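PDB 4ZOH: putative oxidoreductase molybdopterin-binding subunit from Sulfolobus tokodaii, which binds a molybdenum atom and pterin cytosine dinucleotide, and is probably the catalytic subunit of an oxidoreductase of the aldehyde oxidase and xanthine dehydrogenase family. Local coordinates for residues T70-Y75 and K120-L125; K178-S183 and R205-D210; D592-V597 and K668-A673. One frame throughout, in Å; residues are numbered along the deposited sequence.

Contact 1. Residues T70-Y75 and K120-L125; sequences TKETTY and KVHSGL
Glu72 and His122 both carry CG opposite their own backbone N (chi1 -165° and -169°), and the glutamate then runs out straight, which lays its carboxylate flat over one face of the imidazole. The two planes are only 3° apart, with OE1 of Glu72 3.3 Å above the ring of His122 and displaced toward its rim. The same carboxylate meets the next residue of the turn. Ser123 N gives a nearly straight bond to the syn lone pair of Glu72 OE2 at 2.7 Å, while Ser123 OG adds a weak one to Glu72 OE1. Thr74 CG2 lies at the ring edge, in plane, 3.6 Å from His122 CD2. ND1 of His122 accepts from Gly124 N at 3.0 Å, tilted from the ring plane; NE2 therefore probably carries the proton facing Asp65, its hydrogen-bond partner. His43 binds Glu72 OE2 as well, so two partners grip that oxygen. Leu125 N closes the type I turn on His122 O. Strand 72-73 is an outermost strand, within this chain, of a three-stranded antiparallel sheet, beside 44-48 in the hammerhead region, and it faces the loop between helix 111-114 and strand 129-138.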
loop_
_atom_site.group_PDB
_atom_site.type_symbol
_atom_site.label_atom_id
_atom_site.label_comp_id
_atom_site.label_asym_id
_atom_site.label_seq_id
_atom_site.Cartn_x
_atom_site.Cartn_y
_atom_site.Cartn_z
ATOM N N THR A 70 24.601 -15.114 17.475
ATOM C CA THR A 70 24.394 -16.601 17.260
ATOM C C THR A 70 24.914 -17.471 18.401
ATOM O O THR A 70 24.141 -18.209 18.979
ATOM C CB THR A 70 25.046 -17.081 15.969
ATOM O OG1 THR A 70 26.401 -16.656 15.978
ATOM C CG2 THR A 70 24.387 -16.471 14.764
ATOM N N LYS A 71 26.201 -17.340 18.758
ATOM C CA LYS A 71 26.815 -18.019 19.963
ATOM C C LYS A 71 27.019 -17.144 21.183
ATOM O O LYS A 71 27.040 -17.651 22.338
ATOM C CB LYS A 71 28.212 -18.547 19.671
ATOM C CG LYS A 71 28.606 -18.679 18.232
ATOM C CD LYS A 71 28.329 -20.075 17.743
ATOM C CE LYS A 71 29.236 -20.353 16.553
ATOM N NZ LYS A 71 28.567 -21.411 15.756
ATOM N N GLU A 72 27.216 -15.837 20.948
ATOM C CA GLU A 72 27.630 -14.965 22.031
ATOM C C GLU A 72 26.979 -13.568 21.927
ATOM O O GLU A 72 27.216 -12.829 20.943
ATOM C CB GLU A 72 29.159 -14.860 22.046
ATOM C CG GLU A 72 29.771 -14.264 23.342
ATOM C CD GLU A 72 31.299 -14.124 23.221
ATOM O OE1 GLU A 72 31.916 -14.924 22.469
ATOM O OE2 GLU A 72 31.894 -13.193 23.832
ATOM N N THR A 73 26.189 -13.243 22.950
ATOM C CA THR A 73 25.579 -11.938 23.074
ATOM C C THR A 73 26.415 -11.000 23.958
ATOM O O THR A 73 26.829 -11.416 25.051
ATOM C CB THR A 73 24.136 -12.018 23.590
ATOM O OG1 THR A 73 23.605 -10.678 23.646
ATOM C CG2 THR A 73 24.044 -12.661 24.944
ATOM N N THR A 74 26.586 -9.747 23.493
ATOM C CA THR A 74 27.409 -8.726 24.093
ATOM C C THR A 74 26.761 -7.477 24.745
ATOM O O THR A 74 27.515 -6.550 25.115
ATOM C CB THR A 74 28.452 -8.247 23.121
ATOM O OG1 THR A 74 27.818 -7.911 21.881
ATOM C CG2 THR A 74 29.516 -9.355 22.861
ATOM N N TYR A 75 25.423 -7.450 24.917
ATOM C CA TYR A 75 24.724 -6.346 25.628
ATOM C C TYR A 75 23.303 -6.718 25.871
ATOM O O TYR A 75 22.681 -7.364 25.008
ATOM C CB TYR A 75 24.822 -4.984 24.853
ATOM C CG TYR A 75 24.293 -4.928 23.437
ATOM C CD1 TYR A 75 23.017 -4.393 23.165
ATOM C CD2 TYR A 75 25.030 -5.433 22.355
ATOM C CE1 TYR A 75 22.523 -4.323 21.872
ATOM C CE2 TYR A 75 24.539 -5.374 21.061
ATOM C CZ TYR A 75 23.263 -4.791 20.824
ATOM O OH TYR A 75 22.759 -4.694 19.527
ATOM N N LYS A 120 37.311 -9.183 28.167
ATOM C CA LYS A 120 37.009 -8.828 26.775
ATOM C C LYS A 120 35.505 -8.667 26.592
ATOM O O LYS A 120 34.706 -9.436 27.153
ATOM C CB LYS A 120 37.487 -9.877 25.785
ATOM C CG LYS A 120 38.951 -10.199 25.854
ATOM C CD LYS A 120 39.772 -9.259 25.013
ATOM C CE LYS A 120 41.239 -9.548 25.268
ATOM N NZ LYS A 120 42.004 -8.388 24.745
ATOM N N VAL A 121 35.085 -7.643 25.859
ATOM C CA VAL A 121 33.616 -7.432 25.660
ATOM C C VAL A 121 33.006 -8.578 24.813
ATOM O O VAL A 121 31.896 -9.078 25.068
ATOM C CB VAL A 121 33.312 -6.049 25.039
ATOM C CG1 VAL A 121 31.813 -5.944 24.704
ATOM C CG2 VAL A 121 33.690 -4.973 26.064
ATOM N N HIS A 122 33.737 -8.972 23.809
ATOM C CA HIS A 122 33.450 -10.214 23.101
ATOM C C HIS A 122 34.700 -11.146 23.145
ATOM O O HIS A 122 35.812 -10.659 22.897
ATOM C CB HIS A 122 33.121 -9.943 21.618
ATOM C CG HIS A 122 32.563 -11.143 20.887
ATOM N ND1 HIS A 122 33.348 -11.983 20.125
ATOM C CD2 HIS A 122 31.294 -11.629 20.794
ATOM C CE1 HIS A 122 32.591 -12.936 19.605
ATOM N NE2 HIS A 122 31.340 -12.741 19.981
ATOM N N SER A 123 34.468 -12.460 23.340
ATOM C CA SER A 123 35.514 -13.565 23.157
ATOM C C SER A 123 36.522 -13.333 22.096
ATOM O O SER A 123 37.693 -13.446 22.352
ATOM C CB SER A 123 34.899 -14.939 22.855
ATOM O OG SER A 123 34.293 -15.340 24.026
ATOM N N GLY A 124 36.086 -13.039 20.898
ATOM C CA GLY A 124 37.051 -12.904 19.833
ATOM C C GLY A 124 37.732 -11.579 19.564
ATOM O O GLY A 124 38.330 -11.468 18.506
ATOM N N LEU A 125 37.670 -10.570 20.460
ATOM C CA LEU A 125 38.491 -9.314 20.267
ATOM C C LEU A 125 39.940 -9.451 20.719
ATOM O O LEU A 125 40.183 -9.908 21.828
ATOM C CB LEU A 125 37.894 -8.110 21.042
ATOM C CG LEU A 125 36.521 -7.533 20.690
ATOM C CD1 LEU A 125 35.968 -6.769 21.895
ATOM C CD2 LEU A 125 36.652 -6.658 19.446
#

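Contact 2. Residues K178-S183 and R205-D210; sequences KLTFYS and RVIQPD
Tyr182 and Ile207 run alongside each other off the same face of the sheet and make the close side-chain packing here: Tyr182 CE1 is 3.5 Å from Ile207 CD1, and its neighbour CD1 presses as closely on Ile207 CG2. Beneath them the backbones are pinned by four bonds: Arg205 N to Leu179 O, Phe181 N to Arg205 O and Ile207 N to Phe181 O, each 2.9 Å, and Ser183 N to Ile207 O, 3.1 Å. An alanine at Tyr182 would remove the ring and is likely to leave the flank of Ile207 without its neighbour. These are the parallel strands of a beta-alpha-beta unit whose connecting helix is 188-199. On the face bearing Phe181 and Val206, Phe181 CB meets Val206 CG2 at 4.0 Å, with helices 188-199 and 223-235 packed on that buried side. The Thr180 and Arg205 end is looser and partly exposed. There a water bridges Thr180 OG1 (2.7 Å) and Arg205 NH1 (3.1 Å), sitting at the edge of the guanidinium in its plane. Arg205, extended from CG to NE with CG opposite its backbone N (chi1 177°), forms a salt bridge with Asp471; Lys178 NZ pairs with Glu473 and with Glu466 of the second subunit.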
loop_
_atom_site.group_PDB
_atom_site.type_symbol
_atom_site.label_atom_id
_atom_site.label_comp_id
_atom_site.label_asym_id
_atom_site.label_seq_id
_atom_site.Cartn_x
_atom_site.Cartn_y
_atom_site.Cartn_z
ATOM N N LYS A 178 12.843 -8.907 -6.612
ATOM C CA LYS A 178 13.178 -7.620 -6.039
ATOM C C LYS A 178 12.686 -7.488 -4.574
ATOM O O LYS A 178 11.518 -7.803 -4.247
ATOM C CB LYS A 178 12.561 -6.617 -6.960
ATOM C CG LYS A 178 12.635 -5.217 -6.509
ATOM C CD LYS A 178 11.852 -4.497 -7.594
ATOM C CE LYS A 178 11.646 -3.051 -7.271
ATOM N NZ LYS A 178 11.020 -2.479 -8.506
ATOM N N LEU A 179 13.571 -6.999 -3.724
ATOM C CA LEU A 179 13.207 -6.613 -2.363
ATOM C C LEU A 179 12.733 -5.168 -2.340
ATOM O O LEU A 179 13.465 -4.279 -2.730
ATOM C CB LEU A 179 14.397 -6.699 -1.408
ATOM C CG LEU A 179 14.185 -6.407 0.096
ATOM C CD1 LEU A 179 13.065 -7.188 0.712
ATOM C CD2 LEU A 179 15.503 -6.595 0.838
ATOM N N THR A 180 11.513 -4.941 -1.869
ATOM C CA THR A 180 11.118 -3.526 -1.525
ATOM C C THR A 180 11.144 -3.397 -0.007
ATOM O O THR A 180 10.596 -4.265 0.653
ATOM C CB THR A 180 9.751 -3.166 -2.117
ATOM O OG1 THR A 180 9.838 -3.302 -3.539
ATOM C CG2 THR A 180 9.376 -1.751 -1.789
ATOM N N PHE A 181 11.840 -2.379 0.514
ATOM C CA PHE A 181 12.087 -2.200 1.975
ATOM C C PHE A 181 11.703 -0.785 2.414
ATOM O O PHE A 181 12.341 0.190 1.935
ATOM C CB PHE A 181 13.619 -2.352 2.276
ATOM C CG PHE A 181 13.916 -2.726 3.728
ATOM C CD1 PHE A 181 13.826 -4.036 4.165
ATOM C CD2 PHE A 181 14.311 -1.767 4.656
ATOM C CE1 PHE A 181 14.083 -4.382 5.511
ATOM C CE2 PHE A 181 14.600 -2.105 5.980
ATOM C CZ PHE A 181 14.495 -3.414 6.413
ATOM N N TYR A 182 10.677 -0.648 3.284
ATOM C CA TYR A 182 10.293 0.680 3.813
ATOM C C TYR A 182 10.907 0.768 5.196
ATOM O O TYR A 182 10.850 -0.196 5.928
ATOM C CB TYR A 182 8.795 0.846 3.973
ATOM C CG TYR A 182 7.943 0.648 2.740
ATOM C CD1 TYR A 182 7.384 1.764 2.072
ATOM C CD2 TYR A 182 7.655 -0.639 2.269
ATOM C CE1 TYR A 182 6.533 1.583 0.997
ATOM C CE2 TYR A 182 6.820 -0.819 1.177
ATOM C CZ TYR A 182 6.284 0.293 0.564
ATOM O OH TYR A 182 5.516 0.092 -0.514
ATOM N N SER A 183 11.434 1.915 5.569
ATOM C CA SER A 183 12.046 1.978 6.859
ATOM C C SER A 183 12.012 3.392 7.389
ATOM O O SER A 183 12.183 4.383 6.609
ATOM C CB SER A 183 13.527 1.498 6.792
ATOM O OG SER A 183 14.131 1.456 8.101
ATOM N N ARG A 205 14.762 -1.895 -3.828
ATOM C CA ARG A 205 14.194 -0.538 -3.740
ATOM C C ARG A 205 13.977 -0.213 -2.242
ATOM O O ARG A 205 13.379 -1.023 -1.516
ATOM C CB ARG A 205 12.829 -0.539 -4.425
ATOM C CG ARG A 205 12.110 0.819 -4.329
ATOM C CD ARG A 205 10.722 0.701 -4.924
ATOM N NE ARG A 205 10.161 1.992 -5.306
ATOM C CZ ARG A 205 9.062 2.119 -6.066
ATOM N NH1 ARG A 205 8.430 1.042 -6.498
ATOM N NH2 ARG A 205 8.604 3.317 -6.415
ATOM N N VAL A 206 14.418 0.962 -1.799
ATOM C CA VAL A 206 14.188 1.424 -0.455
ATOM C C VAL A 206 13.247 2.674 -0.503
ATOM O O VAL A 206 13.363 3.534 -1.361
ATOM C CB VAL A 206 15.487 1.676 0.359
ATOM C CG1 VAL A 206 15.135 2.196 1.732
ATOM C CG2 VAL A 206 16.197 0.300 0.632
ATOM N N ILE A 207 12.321 2.728 0.435
ATOM C CA ILE A 207 11.393 3.849 0.572
ATOM C C ILE A 207 11.515 4.351 1.998
ATOM O O ILE A 207 11.258 3.605 2.939
ATOM C CB ILE A 207 9.945 3.434 0.234
ATOM C CG1 ILE A 207 9.869 3.085 -1.265
ATOM C CG2 ILE A 207 8.950 4.568 0.599
ATOM C CD1 ILE A 207 8.558 2.492 -1.726
ATOM N N GLN A 208 11.947 5.616 2.126
ATOM C CA GLN A 208 11.797 6.351 3.370
ATOM C C GLN A 208 10.454 7.073 3.318
ATOM O O GLN A 208 10.319 8.037 2.573
ATOM C CB GLN A 208 12.913 7.350 3.516
ATOM C CG GLN A 208 12.820 8.302 4.711
ATOM C CD GLN A 208 13.777 9.510 4.506
ATOM O OE1 GLN A 208 13.902 10.016 3.401
ATOM N NE2 GLN A 208 14.544 9.853 5.539
ATOM N N PRO A 209 9.467 6.614 4.086
ATOM C CA PRO A 209 8.105 7.267 4.104
ATOM C C PRO A 209 8.252 8.448 5.112
ATOM O O PRO A 209 9.428 8.824 5.430
ATOM C CB PRO A 209 7.209 6.157 4.681
ATOM C CG PRO A 209 8.119 5.470 5.672
ATOM C CD PRO A 209 9.518 5.462 5.020
ATOM N N ASP A 210 7.163 8.978 5.652
ATOM C CA ASP A 210 7.343 10.001 6.703
ATOM C C ASP A 210 8.104 9.380 7.868
ATOM O O ASP A 210 7.799 8.272 8.279
ATOM C CB ASP A 210 5.960 10.604 7.171
ATOM C CG ASP A 210 5.243 11.297 6.021
ATOM O OD1 ASP A 210 5.883 12.191 5.412
ATOM O OD2 ASP A 210 4.121 10.893 5.628
HETATM O O HOH W 1 8.732 -1.952 -5.648
#

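Contact 3. Residues D592-V597 and K668-A673; sequences DDVGTV and KGIGEA. With MCN (pterin cytosine dinucleotide), chain D.
Val594 and Lys668 turn their carbonyls on the amino group of the cytosine, the flat part of the bound pterin cytosine dinucleotide. N4 gives to Thr596 O (2.8 Å), Lys668 O (3.0 Å) and, weakly, Val594 O. Ile670 CG2 comes in obliquely beside C6 of the cofactor, 3.5 Å away and displaced outward from the ring; Val597 CG1 lies off the N3 edge, displaced to the same side. Ile670 is held by Val594 CG1, 3.9 Å from its CB, and its CD1 reaches the carboxylate of Asp592, which is hydrogen-bonded to His571 and Trp653. Lys668 N ties the segments through Val594 O (2.8 Å), arriving 42° above the carbonyl plane. An Asx turn, Gly595 N to Asp593 OD1, shapes the bend after the strand; the positive phi of Gly595 (71°) favours glycine, and a CB there would crowd Lys668 CG. The extended lysine reaches Thr566 O, to which NZ is hydrogen-bonded, and a salt bridge with Asp381. Phosphate oxygen O2A is gripped by two amides, Ile670 N at 2.8 Å and Gly671 N at 2.9 Å. Carbonyls reading the base and amides holding the phosphate mark the cytidine end of the molybdopterin cofactor pocket.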
loop_
_atom_site.group_PDB
_atom_site.type_symbol
_atom_site.label_atom_id
_atom_site.label_comp_id
_atom_site.label_asym_id
_atom_site.label_seq_id
_atom_site.Cartn_x
_atom_site.Cartn_y
_atom_site.Cartn_z
ATOM N N ASP A 592 23.601 33.355 16.345
ATOM C CA ASP A 592 24.305 32.403 15.464
ATOM C C ASP A 592 24.772 33.013 14.156
ATOM O O ASP A 592 24.120 33.900 13.568
ATOM C CB ASP A 592 23.379 31.217 15.116
ATOM C CG ASP A 592 23.008 30.345 16.336
ATOM O OD1 ASP A 592 23.787 30.194 17.289
ATOM O OD2 ASP A 592 21.861 29.812 16.360
ATOM N N ASP A 593 25.872 32.512 13.624
ATOM C CA ASP A 593 26.172 32.897 12.256
ATOM C C ASP A 593 26.245 31.613 11.442
ATOM O O ASP A 593 27.203 30.840 11.566
ATOM C CB ASP A 593 27.461 33.725 12.149
ATOM C CG ASP A 593 27.810 34.115 10.696
ATOM O OD1 ASP A 593 27.135 33.638 9.737
ATOM O OD2 ASP A 593 28.785 34.887 10.470
ATOM N N VAL A 594 25.224 31.400 10.621
ATOM C CA VAL A 594 25.117 30.174 9.829
ATOM C C VAL A 594 25.170 30.448 8.353
ATOM O O VAL A 594 24.636 29.665 7.519
ATOM C CB VAL A 594 23.879 29.285 10.222
ATOM C CG1 VAL A 594 24.104 28.633 11.580
ATOM C CG2 VAL A 594 22.549 30.067 10.172
ATOM N N GLY A 595 25.873 31.528 7.995
ATOM C CA GLY A 595 25.944 31.914 6.585
ATOM C C GLY A 595 24.594 32.454 6.116
ATOM O O GLY A 595 23.750 32.849 6.956
ATOM N N THR A 596 24.380 32.496 4.787
ATOM C CA THR A 596 23.035 32.779 4.243
ATOM C C THR A 596 21.947 31.942 4.937
ATOM O O THR A 596 22.080 30.699 5.000
ATOM C CB THR A 596 23.002 32.550 2.744
ATOM O OG1 THR A 596 24.219 33.058 2.199
ATOM C CG2 THR A 596 21.752 33.247 2.064
ATOM N N VAL A 597 20.921 32.614 5.492
ATOM C CA VAL A 597 19.782 31.926 6.058
ATOM C C VAL A 597 18.740 31.779 4.955
ATOM O O VAL A 597 18.209 32.767 4.434
ATOM C CB VAL A 597 19.238 32.598 7.331
ATOM C CG1 VAL A 597 18.055 31.816 7.906
ATOM C CG2 VAL A 597 20.325 32.681 8.400
ATOM N N LYS A 668 25.448 27.602 5.835
ATOM C CA LYS A 668 26.080 26.610 6.658
ATOM C C LYS A 668 24.941 25.947 7.432
ATOM O O LYS A 668 23.839 26.534 7.543
ATOM C CB LYS A 668 27.082 27.263 7.667
ATOM C CG LYS A 668 28.006 28.273 6.959
ATOM C CD LYS A 668 29.139 28.796 7.858
ATOM C CE LYS A 668 30.109 29.737 7.101
ATOM N NZ LYS A 668 31.278 29.954 8.040
ATOM N N GLY A 669 25.229 24.778 8.031
ATOM C CA GLY A 669 24.233 24.072 8.777
ATOM C C GLY A 669 23.945 24.575 10.157
ATOM O O GLY A 669 24.868 24.972 10.920
ATOM N N ILE A 670 22.669 24.493 10.528
ATOM C CA ILE A 670 22.241 24.812 11.870
ATOM C C ILE A 670 21.536 23.630 12.559
ATOM O O ILE A 670 21.178 23.699 13.777
ATOM C CB ILE A 670 21.232 26.025 11.805
ATOM C CG1 ILE A 670 21.085 26.680 13.208
ATOM C CG2 ILE A 670 19.836 25.536 11.303
ATOM C CD1 ILE A 670 20.476 28.084 13.246
ATOM N N GLY A 671 21.297 22.529 11.825
ATOM C CA GLY A 671 20.499 21.400 12.445
ATOM C C GLY A 671 21.004 20.993 13.800
ATOM O O GLY A 671 20.206 20.602 14.694
ATOM N N GLU A 672 22.327 21.093 13.978
ATOM C CA GLU A 672 22.959 20.607 15.228
ATOM C C GLU A 672 23.444 21.623 16.265
ATOM O O GLU A 672 23.565 21.266 17.407
ATOM C CB GLU A 672 24.063 19.524 14.914
ATOM C CG GLU A 672 23.449 18.291 14.256
ATOM C CD GLU A 672 24.467 17.349 13.589
ATOM O OE1 GLU A 672 25.047 17.707 12.547
ATOM O OE2 GLU A 672 24.733 16.264 14.164
ATOM N N ALA A 673 23.707 22.865 15.811
ATOM C CA ALA A 673 24.243 24.044 16.572
ATOM C C ALA A 673 23.565 24.300 17.922
ATOM O O ALA A 673 24.230 24.395 18.979
ATOM C CB ALA A 673 24.174 25.273 15.638
HETATM N N1 MCN D . 18.345 26.395 7.401
HETATM C C2 MCN D . 18.307 27.612 6.739
HETATM N N3 MCN D . 19.444 28.349 6.533
HETATM C C4 MCN D . 20.648 27.850 7.017
HETATM C C5 MCN D . 20.700 26.628 7.686
HETATM C C6 MCN D . 19.540 25.873 7.863
HETATM O O2 MCN D . 17.263 28.097 6.291
HETATM N N4 MCN D . 21.729 28.570 6.810
HETATM C "C1'" MCN D . 17.082 25.668 7.550
HETATM C C2D MCN D . 16.908 24.700 6.378
HETATM O "O2'" MCN D . 16.173 25.245 5.324
HETATM C "C3'" MCN D . 16.069 23.606 6.982
HETATM C C4D MCN D . 16.783 23.444 8.259
HETATM O O4D MCN D . 17.112 24.837 8.686
HETATM O "O3'" MCN D . 14.754 23.978 7.212
HETATM C "C5'" MCN D . 17.903 22.618 7.656
HETATM O "O5'" MCN D . 18.924 22.517 8.470
HETATM P PA MCN D . 20.373 21.948 8.006
HETATM O O1A MCN D . 20.680 21.844 6.594
HETATM O O2A MCN D . 21.206 22.790 8.931
HETATM O O3A MCN D . 20.214 20.463 8.790
HETATM P PB MCN D . 19.499 19.204 8.076
HETATM O O1B MCN D . 20.568 18.464 7.288
HETATM O O2B MCN D . 18.271 19.498 7.333
HETATM O O3B MCN D . 19.088 18.437 9.334
HETATM C C10 MCN D . 19.929 17.452 9.995
HETATM C "C9'" MCN D . 19.996 17.719 11.478
HETATM C "C8'" MCN D . 20.590 16.641 12.217
HETATM S "S8'" MCN D . 22.185 16.047 11.779
HETATM C "C7'" MCN D . 20.019 16.124 13.341
HETATM S "S7'" MCN D . 20.806 14.886 14.356
HETATM C "C6'" MCN D . 18.777 16.638 13.883
HETATM C C7 MCN D . 18.481 18.061 13.303
HETATM O "O9'" MCN D . 18.662 17.977 11.904
HETATM N "N5'" MCN D . 17.651 15.719 13.725
HETATM C C4A MCN D . 16.313 16.145 13.604
HETATM N "N8'" MCN D . 17.065 18.449 13.589
HETATM C C4B MCN D . 16.046 17.544 13.568
HETATM N "N1'" MCN D . 14.802 18.026 13.503
HETATM C "C2'" MCN D . 13.782 17.176 13.420
HETATM N "N2'" MCN D . 12.570 17.683 13.336
HETATM N "N3'" MCN D . 13.953 15.752 13.452
HETATM C "C4'" MCN D . 15.253 15.207 13.566
HETATM O "O4'" MCN D . 15.414 13.953 13.611
HETATM O O HOH W 2 29.310 31.750 9.476
#

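Contact 3 is fully buried nearest the chain's centre and part of the cofactor site; contact 1 is mostly buried but lies far out, on the opposite side of that centre, and contact 2 is partly open. Their chemistry follows these places. A stacked carboxylate that also bonds a beta turn joins a short edge strand to a loop in contact 1, regular parallel-strand bonding builds contact 2 beside a subunit interface, and contact 3 turns several of its backbone carbonyls and amides to a ligand. No two contacts share a strand or helix, and none touch: nearest atoms of contacts 2 and 3 are about 15 Å apart. Still, the side chain of Gln208 is about 9 Å from bound pterin cytosine dinucleotide.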